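Local coordinates for DNA mimic protein DMP12 (Neisseria meningitidis MC58, PDB 3W1O) that acts as a DNA mimic that interacts with the histone-like protein HU and partially prevents HU from binding DNA, at residues A[19-22]-A[23-26]; A[101-104]-A[105-108]; A[38-41]-A[42-46]. All coordinates share one frame; numbering follows the deposited sequence.

From the N terminus, interaction 1 (19-26) comes first, at the start of helix 21-30, whose side chains lie on strands 72-75 and 115-118. Interaction 3 (38-46) follows, where outer strand 37-40 of the four-stranded antiparallel sheet turns into helix 42-51. Interaction 2 (101-108) is last, within helix 96-111, between helix 77-88 and the sheet. Each links residues a few positions apart in one continuous run, along a helix in interactions 1 and 2 and across the strand-to-helix junction in interaction 3, so none closes a long loop, and the three lie in series without nesting or crossing. Interactions 2 and 3 touch: Val104 CG2 packs 3.4 Å from Val38 CG2. Interaction 1 stands apart, about 10 Å from either between nearest atoms.

Interaction 1: A[19-22]-A[23-26]; sequences SEYT and EMID
The carbonyl oxygen of Tyr21 takes two backbone N-H groups of the first helical turn: Ile25 N at 3.0 Å, on a fairly straight bond, and Met24 N, on a weak bond bent to 120°. Met24 N also donates to Glu20 O at 2.9 Å, and Asp26 N reaches Thr22 O. The Tyr21 ring lies forward along the helix, CG anti to the backbone N (chi1 -171°), so that its CE2 meets Ile25 CG1 at 3.6 Å while CD1 of Ile25 lies near the phenol end. Met24 SD stands obliquely to the same ring, 5.4 Å from its centroid, a Met-aromatic contact. The Tyr21 hydroxyl is held by Asp72, and Ile25 packs on Ile116 and His118. On the solvent side, Glu20 OE1 and Glu23 OE1 approach to 2.9 Å with their carboxylate planes 62° apart; like charges so close would probably raise the pKa of at least one of them. With Glu20 at the N-cap position, this is the N-terminal turn of an amphipathic helix, with Ile25 and the Tyr21 ring turned to strands 72-75 and 115-118 and glutamates to solvent.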
# COMPACT_ATOMS: atom_id res chain seq x y z
N SER A 19 8.64 -13.75 -9.36
CA SER A 19 9.52 -13.57 -8.22
C SER A 19 10.58 -12.49 -8.42
O SER A 19 11.07 -11.92 -7.45
CB SER A 19 10.12 -14.92 -7.82
OG SER A 19 10.93 -15.35 -8.85
N GLU A 20 10.94 -12.19 -9.66
CA GLU A 20 11.97 -11.18 -9.83
C GLU A 20 11.37 -9.82 -9.46
O GLU A 20 10.26 -9.46 -9.93
CB GLU A 20 12.58 -11.19 -11.23
CG GLU A 20 13.92 -10.46 -11.19
CD GLU A 20 14.61 -10.38 -12.51
OE1 GLU A 20 14.42 -11.30 -13.33
OE2 GLU A 20 15.38 -9.41 -12.71
N TYR A 21 12.06 -9.10 -8.57
CA TYR A 21 11.47 -7.89 -7.97
C TYR A 21 11.14 -6.84 -9.02
O TYR A 21 10.04 -6.29 -9.02
CB TYR A 21 12.38 -7.29 -6.88
CG TYR A 21 11.72 -6.20 -6.11
CD1 TYR A 21 10.90 -6.49 -5.02
CD2 TYR A 21 11.87 -4.86 -6.49
CE1 TYR A 21 10.26 -5.51 -4.33
CE2 TYR A 21 11.25 -3.87 -5.79
CZ TYR A 21 10.43 -4.20 -4.70
OH TYR A 21 9.79 -3.20 -3.99
N THR A 22 12.09 -6.58 -9.93
CA THR A 22 11.88 -5.56 -10.97
C THR A 22 10.67 -5.91 -11.81
O THR A 22 9.82 -5.03 -12.14
CB THR A 22 13.11 -5.39 -11.86
OG1 THR A 22 14.17 -4.83 -11.06
CG2 THR A 22 12.82 -4.39 -12.99
N GLU A 23 10.56 -7.19 -12.12
CA GLU A 23 9.42 -7.73 -12.85
C GLU A 23 8.09 -7.60 -12.08
O GLU A 23 7.05 -7.44 -12.73
CB GLU A 23 9.64 -9.19 -13.20
CG GLU A 23 10.59 -9.39 -14.34
CD GLU A 23 10.75 -10.86 -14.71
OE1 GLU A 23 11.91 -11.34 -14.78
OE2 GLU A 23 9.72 -11.54 -14.93
N MET A 24 8.10 -7.69 -10.74
CA MET A 24 6.86 -7.49 -9.94
C MET A 24 6.44 -6.03 -10.05
O MET A 24 5.25 -5.72 -10.16
CB MET A 24 7.05 -7.78 -8.43
CG MET A 24 7.31 -9.19 -8.09
SD MET A 24 7.78 -9.42 -6.33
CE MET A 24 6.15 -9.29 -5.51
N ILE A 25 7.42 -5.13 -9.99
CA ILE A 25 7.10 -3.68 -10.09
C ILE A 25 6.54 -3.39 -11.49
O ILE A 25 5.55 -2.66 -11.61
CB ILE A 25 8.35 -2.79 -9.87
CG1 ILE A 25 8.95 -3.05 -8.48
CG2 ILE A 25 8.00 -1.28 -10.02
CD1 ILE A 25 7.99 -2.72 -7.32
N ASP A 26 7.17 -3.95 -12.51
CA ASP A 26 6.69 -3.81 -13.87
C ASP A 26 5.25 -4.32 -13.97
O ASP A 26 4.42 -3.65 -14.54
CB ASP A 26 7.56 -4.56 -14.85
CG ASP A 26 8.97 -3.97 -14.99
OD1 ASP A 26 9.21 -2.79 -14.62
OD2 ASP A 26 9.83 -4.74 -15.49

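Interaction 2: A[101-104]-A[105-108]; sequences IIHV and LEYA
One water molecule bridges His103 and Glu106: it donates to Glu106 OE1 at 2.6 Å and lies 2.7 Å from His103 ND1, at the edge of the imidazole and in its plane. The two side chains do not meet directly, ND1 of His103 and OE1 of Glu106 being 4.4 Å apart, so the water carries the polar link over one helical turn. His103 has CG anti to its own N (chi1 -171°), a setting in which ND1 meets the water, and its other nitrogen, NE2, is hydrogen-bonded to Glu35. With both ring nitrogens engaged, the rotation of the imidazole is probably well fixed.

Beneath these side chains run four successive i to i+4 backbone bonds. The shortest joins Glu106 N to Ile102 O at 2.8 Å, and the next runs from Tyr107 N to His103 O at 2.9 Å. Such unbroken bonding marks the middle of a regular alpha-helix, here helix 96-111, which has one flank on helix 77-88 and another on the antiparallel sheet.

The Glu106 chain is extended beyond CG and runs alongside Ile102, both pointing the same way, so that the CG2 methyl of Ile102 lies alongside the carboxylate, 3.7 Å from Glu106 OE2. Ile101 and Leu105 are likewise side by side, more loosely, with CG2 of Ile101 4.2 Å from CD1 of Leu105. Farther out, Leu105 packs on Ile80 and Val115, and Ile101 on Leu87. The Tyr107 ring leads away from the preceding turn, where Tyr107 CB stays 3.4 Å from His103 O, and its hydroxyl is hydrogen-bonded to the backbone N of Asp14.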
# COMPACT_ATOMS: atom_id res chain seq x y z
N ILE A 101 -6.53 1.08 0.13
CA ILE A 101 -5.31 0.53 0.75
C ILE A 101 -5.73 -0.64 1.62
O ILE A 101 -5.16 -1.73 1.52
CB ILE A 101 -4.55 1.59 1.58
CG1 ILE A 101 -3.93 2.61 0.64
CG2 ILE A 101 -3.44 0.92 2.42
CD1 ILE A 101 -3.33 3.85 1.38
N ILE A 102 -6.80 -0.44 2.38
CA ILE A 102 -7.32 -1.54 3.22
C ILE A 102 -7.59 -2.80 2.39
O ILE A 102 -7.30 -3.95 2.81
CB ILE A 102 -8.56 -1.10 4.02
CG1 ILE A 102 -8.17 -0.15 5.16
CG2 ILE A 102 -9.31 -2.33 4.57
CD1 ILE A 102 -9.43 0.59 5.78
N HIS A 103 -8.14 -2.59 1.20
CA HIS A 103 -8.50 -3.73 0.40
C HIS A 103 -7.29 -4.54 -0.06
O HIS A 103 -7.34 -5.79 -0.13
CB HIS A 103 -9.25 -3.30 -0.86
CG HIS A 103 -9.80 -4.47 -1.58
ND1 HIS A 103 -10.84 -5.22 -1.07
CD2 HIS A 103 -9.40 -5.09 -2.72
CE1 HIS A 103 -11.09 -6.23 -1.89
NE2 HIS A 103 -10.23 -6.17 -2.90
N VAL A 104 -6.23 -3.82 -0.46
CA VAL A 104 -4.97 -4.51 -0.80
C VAL A 104 -4.47 -5.31 0.37
O VAL A 104 -4.08 -6.46 0.22
CB VAL A 104 -3.88 -3.51 -1.19
CG1 VAL A 104 -2.50 -4.29 -1.42
CG2 VAL A 104 -4.35 -2.82 -2.49
N LEU A 105 -4.53 -4.72 1.54
CA LEU A 105 -4.09 -5.41 2.76
C LEU A 105 -4.93 -6.69 3.01
O LEU A 105 -4.39 -7.78 3.21
CB LEU A 105 -4.13 -4.46 3.97
CG LEU A 105 -3.29 -3.17 3.82
CD1 LEU A 105 -3.44 -2.32 5.08
CD2 LEU A 105 -1.80 -3.48 3.51
N GLU A 106 -6.24 -6.57 2.93
CA GLU A 106 -7.11 -7.75 3.09
C GLU A 106 -6.82 -8.83 2.07
O GLU A 106 -6.77 -10.04 2.41
CB GLU A 106 -8.60 -7.33 3.01
CG GLU A 106 -8.99 -6.49 4.20
CD GLU A 106 -10.44 -6.06 4.20
OE1 GLU A 106 -11.10 -6.22 3.16
OE2 GLU A 106 -10.90 -5.55 5.25
N TYR A 107 -6.60 -8.43 0.82
CA TYR A 107 -6.37 -9.38 -0.22
C TYR A 107 -5.06 -10.12 0.08
O TYR A 107 -4.92 -11.34 -0.19
CB TYR A 107 -6.23 -8.66 -1.56
CG TYR A 107 -6.16 -9.56 -2.77
CD1 TYR A 107 -7.26 -9.74 -3.59
CD2 TYR A 107 -4.96 -10.20 -3.12
CE1 TYR A 107 -7.20 -10.55 -4.75
CE2 TYR A 107 -4.92 -11.04 -4.24
CZ TYR A 107 -6.00 -11.19 -5.05
OH TYR A 107 -5.89 -12.00 -6.14
N ALA A 108 -4.07 -9.39 0.55
CA ALA A 108 -2.73 -9.96 0.77
C ALA A 108 -2.82 -10.93 1.93
O ALA A 108 -2.15 -11.95 1.92
CB ALA A 108 -1.72 -8.87 1.09
O HOH W 1 -11.73 -4.43 1.35

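Interaction 3: A[38-41]-A[42-46]; sequences VEIT and ENQII
A capping box closes the start of helix 42-51, where strand 37-40, an edge strand of the sheet, gives way to the helix: Thr41 is the N-cap and Gln44 its partner, each side chain bonding to the other's backbone N-H. Gln44 OE1 accepts Thr41 N at 2.8 Å, on a lone pair and in the plane of its amide carbonyl. In return Thr41 OG1 accepts Gln44 N at 3.2 Å on a nearly straight bond (164°). The Thr41 hydroxyl sits between its own backbone N and carbonyl carbon (chi1 63°), which brings OG1 over the first turn to meet that N-H, and it also donates weakly to Gln44 OE1.

Two waters extend the network back into the strand. One donates both to Glu39 O and to Gln44 OE1, the latter at 2.8 Å; the other donates to Glu39 O and weakly accepts from Gln44 NE2. Gln44 OE1 thus receives Thr41 N, the weak Thr41 hydroxyl bond and a water, which together hold the amide against the end of the strand. The regular helix bonding begins at once, with Ile45 N on Thr41 O.

Strand segment 38-40 and helix segment 42-46 run almost at right angles, 84° between their directions, and Ile40 packs at the bend. This strand residue is backbone-bonded to Leu7, and its side chain crosses those of Gln44 and Ile45 at about a right angle. Ile45 also packs on Leu7 and Phe119, joining the new helix to strand 7-10 and the C-terminal end of the chain. The CG2 methyl of Ile40 does the touching, 3.6 Å from Gln44 CB and 3.9 Å from Ile45 CG1.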
# COMPACT_ATOMS: atom_id res chain seq x y z
N VAL A 38 -2.88 -0.15 -5.61
CA VAL A 38 -3.37 1.21 -5.40
C VAL A 38 -2.34 2.17 -6.01
O VAL A 38 -1.19 2.17 -5.61
CB VAL A 38 -3.55 1.53 -3.92
CG1 VAL A 38 -4.14 2.94 -3.76
CG2 VAL A 38 -4.49 0.50 -3.25
N GLU A 39 -2.77 3.01 -6.95
CA GLU A 39 -1.92 4.03 -7.52
C GLU A 39 -2.24 5.32 -6.79
O GLU A 39 -3.42 5.68 -6.66
CB GLU A 39 -2.29 4.17 -9.01
CG GLU A 39 -1.55 5.25 -9.73
CD GLU A 39 -2.06 5.39 -11.15
OE1 GLU A 39 -3.30 5.31 -11.38
OE2 GLU A 39 -1.21 5.60 -12.02
N ILE A 40 -1.22 6.05 -6.33
CA ILE A 40 -1.45 7.20 -5.48
C ILE A 40 -0.75 8.39 -6.09
O ILE A 40 0.46 8.36 -6.25
CB ILE A 40 -0.93 6.97 -4.06
CG1 ILE A 40 -1.54 5.68 -3.52
CG2 ILE A 40 -1.33 8.15 -3.12
CD1 ILE A 40 -1.12 5.32 -2.06
N THR A 41 -1.49 9.46 -6.37
CA THR A 41 -0.88 10.56 -7.08
C THR A 41 -0.19 11.52 -6.11
O THR A 41 -0.42 11.48 -4.91
CB THR A 41 -1.95 11.35 -7.83
OG1 THR A 41 -2.85 11.91 -6.87
CG2 THR A 41 -2.71 10.41 -8.76
N GLU A 42 0.65 12.41 -6.64
CA GLU A 42 1.19 13.49 -5.82
C GLU A 42 0.12 14.22 -5.00
O GLU A 42 0.33 14.54 -3.82
CB GLU A 42 1.95 14.51 -6.70
CG GLU A 42 3.17 13.93 -7.38
CD GLU A 42 3.73 14.85 -8.48
OE1 GLU A 42 3.24 15.99 -8.64
OE2 GLU A 42 4.68 14.40 -9.18
N ASN A 43 -1.01 14.55 -5.62
CA ASN A 43 -2.01 15.35 -4.91
C ASN A 43 -2.64 14.54 -3.78
O ASN A 43 -2.96 15.08 -2.75
CB ASN A 43 -3.07 15.93 -5.85
CG ASN A 43 -2.49 17.05 -6.72
OD1 ASN A 43 -1.49 17.68 -6.35
ND2 ASN A 43 -3.09 17.29 -7.88
N GLN A 44 -2.81 13.24 -4.00
CA GLN A 44 -3.27 12.37 -2.91
C GLN A 44 -2.21 12.27 -1.83
O GLN A 44 -2.55 12.20 -0.66
CB GLN A 44 -3.52 10.96 -3.43
CG GLN A 44 -4.77 10.94 -4.30
CD GLN A 44 -4.98 9.59 -4.91
OE1 GLN A 44 -4.13 9.11 -5.64
NE2 GLN A 44 -6.11 8.97 -4.59
N ILE A 45 -0.95 12.17 -2.21
CA ILE A 45 0.12 12.06 -1.21
C ILE A 45 0.05 13.29 -0.31
O ILE A 45 0.11 13.20 0.92
CB ILE A 45 1.49 11.95 -1.90
CG1 ILE A 45 1.60 10.59 -2.56
CG2 ILE A 45 2.65 12.20 -0.92
CD1 ILE A 45 2.86 10.38 -3.44
N ILE A 46 -0.09 14.45 -0.92
CA ILE A 46 -0.07 15.69 -0.12
C ILE A 46 -1.32 15.81 0.72
O ILE A 46 -1.27 16.09 1.91
CB ILE A 46 0.12 16.93 -1.04
CG1 ILE A 46 1.50 16.87 -1.70
CG2 ILE A 46 -0.17 18.26 -0.22
CD1 ILE A 46 1.70 17.86 -2.87
O HOH W 2 -5.96 5.77 -5.72
O HOH W 3 -5.20 7.67 -7.81